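Local coordinates for 2-keto acid:ferredoxin oxidoreductase subunit alpha (Pyrococcus furiosus, PDB 1YD7), which is probably the alpha subunit of a heterotetrameric enzyme that oxidises 2-oxoglutarate with CoA to succinyl-CoA and CO2, passing the electrons to ferredoxin, at residues Pro14-Gly18 against Glu19-Ile23; Ala75-Ala78 against Ala79-Ala83; Leu183-Asp186 against Ala187-His191. One frame throughout, in Å; residues are numbered along the deposited sequence.

Contact 1 of 3, residues Pro14-Gly18 against Glu19-Ile23; sequences PFPVG and EPDFI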
loop_
_atom_site.group_PDB
_atom_site.type_symbol
_atom_site.label_atom_id
_atom_site.label_comp_id
_atom_site.label_asym_id
_atom_site.label_seq_id
_atom_site.Cartn_x
_atom_site.Cartn_y
_atom_site.Cartn_z
ATOM N N PRO A 14 7.207 11.062 -9.672
ATOM C CA PRO A 14 6.370 12.265 -9.639
ATOM C C PRO A 14 6.397 13.015 -8.312
ATOM O O PRO A 14 5.706 14.014 -8.161
ATOM C CB PRO A 14 4.969 11.699 -9.894
ATOM C CG PRO A 14 5.024 10.333 -9.295
ATOM C CD PRO A 14 6.428 9.846 -9.361
ATOM N N PHE A 15 7.187 12.522 -7.371
ATOM C CA PHE A 15 7.399 13.171 -6.091
ATOM C C PHE A 15 8.901 13.217 -5.819
ATOM O O PHE A 15 9.653 12.430 -6.403
ATOM C CB PHE A 15 6.684 12.439 -4.959
ATOM C CG PHE A 15 6.832 10.947 -5.002
ATOM C CD1 PHE A 15 7.974 10.325 -4.501
ATOM C CD2 PHE A 15 5.811 10.158 -5.524
ATOM C CE1 PHE A 15 8.098 8.940 -4.542
ATOM C CE2 PHE A 15 5.931 8.763 -5.577
ATOM C CZ PHE A 15 7.070 8.156 -5.083
ATOM N N PRO A 16 9.342 14.142 -4.942
ATOM C CA PRO A 16 10.766 14.237 -4.613
ATOM C C PRO A 16 11.308 12.986 -3.906
ATOM O O PRO A 16 10.668 12.444 -2.986
ATOM C CB PRO A 16 10.837 15.475 -3.687
ATOM C CG PRO A 16 9.589 16.234 -3.942
ATOM C CD PRO A 16 8.561 15.181 -4.255
ATOM N N VAL A 17 12.489 12.557 -4.339
ATOM C CA VAL A 17 13.151 11.378 -3.803
ATOM C C VAL A 17 14.631 11.706 -3.564
ATOM O O VAL A 17 15.173 12.602 -4.190
ATOM C CB VAL A 17 13.045 10.153 -4.774
ATOM C CG1 VAL A 17 11.596 9.806 -5.038
ATOM C CG2 VAL A 17 13.793 10.417 -6.087
ATOM N N GLY A 18 15.290 10.949 -2.695
ATOM C CA GLY A 18 16.697 11.167 -2.450
ATOM C C GLY A 18 16.920 12.421 -1.600
ATOM O O GLY A 18 17.956 13.085 -1.724
ATOM N N GLU A 19 15.944 12.735 -0.743
ATOM C CA GLU A 19 16.036 13.879 0.158
ATOM C C GLU A 19 14.854 13.875 1.133
ATOM O O GLU A 19 13.897 13.118 0.930
ATOM C CB GLU A 19 16.093 15.193 -0.638
ATOM C CG GLU A 19 14.872 15.451 -1.491
ATOM C CD GLU A 19 14.969 16.733 -2.267
ATOM O OE1 GLU A 19 15.224 17.805 -1.647
ATOM O OE2 GLU A 19 14.776 16.666 -3.503
ATOM N N PRO A 20 14.936 14.676 2.223
ATOM C CA PRO A 20 13.842 14.719 3.171
ATOM C C PRO A 20 12.649 15.514 2.677
ATOM O O PRO A 20 12.742 16.322 1.778
ATOM C CB PRO A 20 14.465 15.391 4.425
ATOM C CG PRO A 20 15.948 15.450 4.164
ATOM C CD PRO A 20 16.036 15.558 2.670
ATOM N N ASP A 21 11.518 15.235 3.269
ATOM C CA ASP A 21 10.319 15.946 2.972
ATOM C C ASP A 21 9.430 15.747 4.168
ATOM O O ASP A 21 9.453 14.689 4.804
ATOM C CB ASP A 21 9.639 15.377 1.724
ATOM C CG ASP A 21 8.801 16.416 0.977
ATOM O OD1 ASP A 21 8.507 17.515 1.529
ATOM O OD2 ASP A 21 8.480 16.141 -0.194
ATOM N N PHE A 22 8.612 16.753 4.420
ATOM C CA PHE A 22 7.818 16.852 5.619
ATOM C C PHE A 22 6.434 16.446 5.160
ATOM O O PHE A 22 5.743 17.224 4.493
ATOM C CB PHE A 22 7.895 18.313 6.128
ATOM C CG PHE A 22 7.214 18.563 7.445
ATOM C CD1 PHE A 22 7.422 17.721 8.530
ATOM C CD2 PHE A 22 6.392 19.685 7.616
ATOM C CE1 PHE A 22 6.799 17.957 9.759
ATOM C CE2 PHE A 22 5.790 19.940 8.830
ATOM C CZ PHE A 22 5.997 19.079 9.914
ATOM N N ILE A 23 6.034 15.215 5.492
ATOM C CA ILE A 23 4.874 14.600 4.838
ATOM C C ILE A 23 4.037 13.887 5.845
ATOM O O ILE A 23 4.493 13.638 6.943
ATOM C CB ILE A 23 5.282 13.609 3.716
ATOM C CG1 ILE A 23 6.129 12.463 4.269
ATOM C CG2 ILE A 23 6.064 14.321 2.630
ATOM C CD1 ILE A 23 6.495 11.445 3.238
#
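Pro16 meets Glu19 and Asp21 in a local surface contact, where the loop near the start of the model turns into strand 19-24. The ring of Pro16 takes both carboxylates on neighbouring carbons. Its CG lies 3.9 Å from Asp21 OD2, the two side chains passing at a slant, while its CB sits 4.1 Å from Glu19 OE2. These are loose van der Waals approaches of ring carbons to carboxylate oxygens, with no hydrogen bond between the two segments. Glu19 reaches the ring because CG stands between the backbone N and the carbonyl carbon (chi1 61°) and the chain then runs extended, carrying the carboxylate back beside the loop. The turn itself is made at Gly18, whose positive phi of 75° swings the backbone round. Gly18 and Glu19 both pair with Ile198, a G1 beta bulge that opens the antiparallel ladder between strands 19-24 and 193-198, which Asp21 and Ile23 continue with Val196 and Glu194. Asp21 OD1 takes a bent, local bond from the next residue, Phe22 N, at 3.0 Å, met on the anti side and 23° out of the carboxylate plane. Its OD2 makes a salt bridge to Arg31 of helix 25-36, which also touches Pro16, and Phe15 sets its ring edge-to-face with Tyr59.

Contact 2 of 3, residues Ala75-Ala78 against Ala79-Ala83; sequences ASIA and AAIGA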
loop_
_atom_site.group_PDB
_atom_site.type_symbol
_atom_site.label_atom_id
_atom_site.label_comp_id
_atom_site.label_asym_id
_atom_site.label_seq_id
_atom_site.Cartn_x
_atom_site.Cartn_y
_atom_site.Cartn_z
ATOM N N ALA A 75 -14.925 -6.336 -4.314
ATOM C CA ALA A 75 -14.481 -6.066 -5.671
ATOM C C ALA A 75 -13.058 -5.520 -5.747
ATOM O O ALA A 75 -12.280 -5.902 -6.618
ATOM C CB ALA A 75 -15.450 -5.103 -6.333
ATOM N N SER A 76 -12.712 -4.617 -4.835
ATOM C CA SER A 76 -11.387 -4.007 -4.839
ATOM C C SER A 76 -10.302 -5.037 -4.548
ATOM O O SER A 76 -9.272 -5.032 -5.193
ATOM C CB SER A 76 -11.324 -2.860 -3.823
ATOM O OG SER A 76 -12.218 -1.834 -4.223
ATOM N N ILE A 77 -10.542 -5.904 -3.575
ATOM C CA ILE A 77 -9.599 -6.971 -3.244
ATOM C C ILE A 77 -9.519 -8.021 -4.366
ATOM O O ILE A 77 -8.422 -8.416 -4.745
ATOM C CB ILE A 77 -9.893 -7.641 -1.835
ATOM C CG1 ILE A 77 -8.922 -8.785 -1.552
ATOM C CG2 ILE A 77 -11.282 -8.217 -1.735
ATOM C CD1 ILE A 77 -7.487 -8.348 -1.503
ATOM N N ALA A 78 -10.673 -8.434 -4.912
ATOM C CA ALA A 78 -10.698 -9.401 -6.010
ATOM C C ALA A 78 -9.919 -8.866 -7.206
ATOM O O ALA A 78 -9.125 -9.589 -7.812
ATOM C CB ALA A 78 -12.144 -9.770 -6.392
ATOM N N ALA A 79 -10.057 -7.565 -7.457
ATOM C CA ALA A 79 -9.342 -6.904 -8.543
ATOM C C ALA A 79 -7.851 -6.870 -8.335
ATOM O O ALA A 79 -7.087 -7.057 -9.296
ATOM C CB ALA A 79 -9.868 -5.496 -8.727
ATOM N N ALA A 80 -7.419 -6.580 -7.099
ATOM C CA ALA A 80 -5.986 -6.604 -6.779
ATOM C C ALA A 80 -5.407 -8.035 -6.886
ATOM O O ALA A 80 -4.285 -8.222 -7.343
ATOM C CB ALA A 80 -5.748 -6.025 -5.381
ATOM N N ILE A 81 -6.188 -9.035 -6.484
ATOM C CA ILE A 81 -5.814 -10.471 -6.656
ATOM C C ILE A 81 -5.591 -10.856 -8.133
ATOM O O ILE A 81 -4.551 -11.442 -8.471
ATOM C CB ILE A 81 -6.860 -11.431 -5.964
ATOM C CG1 ILE A 81 -6.816 -11.267 -4.439
ATOM C CG2 ILE A 81 -6.602 -12.934 -6.314
ATOM C CD1 ILE A 81 -8.021 -11.903 -3.712
ATOM N N GLY A 82 -6.527 -10.478 -9.014
ATOM C CA GLY A 82 -6.404 -10.770 -10.455
ATOM C C GLY A 82 -5.222 -10.068 -11.109
ATOM O O GLY A 82 -4.472 -10.669 -11.875
ATOM N N ALA A 83 -5.038 -8.795 -10.778
ATOM C CA ALA A 83 -3.866 -8.062 -11.226
ATOM C C ALA A 83 -2.588 -8.732 -10.798
ATOM O O ALA A 83 -1.649 -8.801 -11.579
ATOM C CB ALA A 83 -3.905 -6.606 -10.682
#
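Ile81 leans back over the preceding turn of helix 73-85 and meets Ile77, four residues earlier. Its CB starts 3.5 Å from the carbonyl oxygen of Ala78. One bond further on, CG1 settles 3.3 Å from Ile77 O, the same oxygen that accepts the backbone N-H of Ile81. CG1 is placed there by a chi1 of -67°, which sets it beside the backbone N and opposite the carbonyl carbon. The chain then extends to CD1, which stays by that oxygen, 3.7 Å from Ile77 O, and goes on to within 3.9 Å of Ile77 CG1. Ile77 answers with CG1 opposite its own backbone N (chi1 178°), and its CD1 comes within 4.2 Å of Ile81 CG1, so the two branched chains touch at an angle through their ethyl arms. Beneath these contacts runs the i to i+4 bonding of an alpha helix, in which Ala79, Ala80, Ile81 and Gly82 donate to Ala75, Ser76, Ile77 and Ala78; the Ile81 N to Ile77 O bond measures 2.9 Å. Ala79 CB sits 3.2 Å from Ala75 O. Ser76 OG turns back to the carbonyl of Asp72 one turn earlier. Helix 73-85 links the parallel strands 66-69 and 90-95, a beta-alpha-beta crossover, and packs on the sheet: Ile77 rests on Thr92 and Ile118, and Ala80 on Ala90 and Val116, from strands 90-95 and 116-121.

Contact 3 of 3, residues Leu183-Asp186 against Ala187-His191; sequences LLTD and AEVGH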
loop_
_atom_site.group_PDB
_atom_site.type_symbol
_atom_site.label_atom_id
_atom_site.label_comp_id
_atom_site.label_asym_id
_atom_site.label_seq_id
_atom_site.Cartn_x
_atom_site.Cartn_y
_atom_site.Cartn_z
ATOM N N LEU A 183 -1.042 -4.072 6.022
ATOM C CA LEU A 183 -0.521 -2.852 6.672
ATOM C C LEU A 183 -1.707 -2.262 7.436
ATOM O O LEU A 183 -2.677 -1.835 6.838
ATOM C CB LEU A 183 0.079 -1.850 5.685
ATOM C CG LEU A 183 0.887 -0.718 6.346
ATOM C CD1 LEU A 183 2.326 -1.105 6.635
ATOM C CD2 LEU A 183 0.860 0.513 5.465
ATOM N N LEU A 184 -1.641 -2.349 8.759
ATOM C CA LEU A 184 -2.733 -1.966 9.631
ATOM C C LEU A 184 -2.411 -0.573 10.168
ATOM O O LEU A 184 -1.430 -0.402 10.887
ATOM C CB LEU A 184 -2.876 -2.979 10.762
ATOM C CG LEU A 184 -3.914 -2.681 11.850
ATOM C CD1 LEU A 184 -5.305 -2.504 11.266
ATOM C CD2 LEU A 184 -3.914 -3.789 12.890
ATOM N N THR A 185 -3.205 0.418 9.779
ATOM C CA THR A 185 -2.933 1.801 10.147
ATOM C C THR A 185 -4.191 2.450 10.754
ATOM O O THR A 185 -5.192 1.768 11.007
ATOM C CB THR A 185 -2.373 2.612 8.932
ATOM O OG1 THR A 185 -1.997 3.933 9.358
ATOM C CG2 THR A 185 -3.387 2.726 7.817
ATOM N N ASP A 186 -4.119 3.749 11.030
ATOM C CA ASP A 186 -5.292 4.513 11.476
ATOM C C ASP A 186 -5.222 5.948 10.968
ATOM O O ASP A 186 -4.205 6.369 10.440
ATOM C CB ASP A 186 -5.439 4.458 13.010
ATOM C CG ASP A 186 -4.195 4.916 13.739
ATOM O OD1 ASP A 186 -3.582 5.932 13.326
ATOM O OD2 ASP A 186 -3.821 4.270 14.740
ATOM N N ALA A 187 -6.311 6.689 11.137
ATOM C CA ALA A 187 -6.377 8.094 10.724
ATOM C C ALA A 187 -5.379 9.015 11.436
ATOM O O ALA A 187 -4.986 10.044 10.868
ATOM C CB ALA A 187 -7.801 8.639 10.892
ATOM N N GLU A 188 -4.970 8.639 12.647
ATOM C CA GLU A 188 -4.004 9.415 13.435
ATOM C C GLU A 188 -2.645 9.355 12.765
ATOM O O GLU A 188 -2.067 10.385 12.410
ATOM C CB GLU A 188 -3.904 8.885 14.879
ATOM C CG GLU A 188 -3.718 9.968 15.939
ATOM C CD GLU A 188 -2.800 9.560 17.106
ATOM O OE1 GLU A 188 -2.880 8.397 17.554
ATOM O OE2 GLU A 188 -2.007 10.420 17.581
ATOM N N VAL A 189 -2.153 8.137 12.555
ATOM C CA VAL A 189 -0.897 7.930 11.828
ATOM C C VAL A 189 -0.954 8.536 10.422
ATOM O O VAL A 189 0.005 9.168 9.978
ATOM C CB VAL A 189 -0.537 6.445 11.741
ATOM C CG1 VAL A 189 0.647 6.233 10.830
ATOM C CG2 VAL A 189 -0.215 5.911 13.130
ATOM N N GLY A 190 -2.070 8.348 9.730
ATOM C CA GLY A 190 -2.218 8.859 8.388
ATOM C C GLY A 190 -2.070 10.359 8.249
ATOM O O GLY A 190 -1.618 10.839 7.203
ATOM N N HIS A 191 -2.442 11.093 9.303
ATOM C CA HIS A 191 -2.436 12.560 9.274
ATOM C C HIS A 191 -1.330 13.211 10.083
ATOM O O HIS A 191 -1.140 14.419 9.963
ATOM C CB HIS A 191 -3.808 13.110 9.657
ATOM C CG HIS A 191 -4.885 12.675 8.716
ATOM N ND1 HIS A 191 -5.520 11.456 8.829
ATOM C CD2 HIS A 191 -5.414 13.277 7.624
ATOM C CE1 HIS A 191 -6.404 11.336 7.858
ATOM N NE2 HIS A 191 -6.352 12.419 7.103
#
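Asp186 bends its carboxylate over the first turn of helix 187-191 and caps it, while Thr185, one residue earlier, presents its hydroxyl to the flank of Val189. With CG held between the backbone N and the carbonyl carbon (chi1 55°), the carboxylate of Asp186 swings forward until OD1 takes the N-H of Val189 at 2.7 Å. That bond is almost straight, 174° at the hydrogen, and the donor arrives nearly on the line of the C-O bond. The same oxygen is 3.1 Å from Glu188 N, and it sits against carbon as well, 3.4 Å from both Glu188 CB and Val189 CG2. Val189 therefore faces two residues at once: CG2 is turned to the carboxylate of Asp186, CG1 lies 3.8 Å from Thr185 OG1, and CB stands between the two. Thr185 OG1 also makes a weak bond to Asp186 O, the carbonyl that receives Gly190 N in its own plane. At the far end, His191 folds back along the helix. Its ring is edge-on to Ala187, with ND1 donating to a lone pair of Ala187 O, only 4° out of the ring plane; the 2.5 Å between them is short enough to be taken with caution. NE2 is hydrogen-bonded to Glu51, and His191 O accepts from Gln24. Asp186 alone separates strand 180-185 from helix 187-191, its N-cap side chain filling in for a missing carbonyl. The Val189 N-H and the positive end of this short helix would tend to favour the charged form of the carboxylate. Asp186 OD1 lies 4.9 Å from Glu188 OE1, a like charge that would probably offset part of that gain.

Overall arrangement
Along the chain the contacts come in series, contact 1 first and contact 3 last. Contacts 2 and 3, centres 22 Å apart, are both tied to the six-stranded parallel sheet, in a region assigned by sequence to the thiamine-diphosphate-binding family: helix 73-85 packs on strands 90-95 and 116-121, and 180-185 is the strand beside 116-121. Contact 1 belongs to the separate two-stranded antiparallel sheet, across the chain's centre from contact 2, with 30 Å between centres. Contact 3 joins the two sheets, through strand 180-185 and the chain running on from helix 187-191 into strand 193-198, partner of strand 19-24. The end of the modelled part so returns to its start: contacts 1 and 3 have centres about 20 Å apart and nearest atoms about 6 Å, without touching.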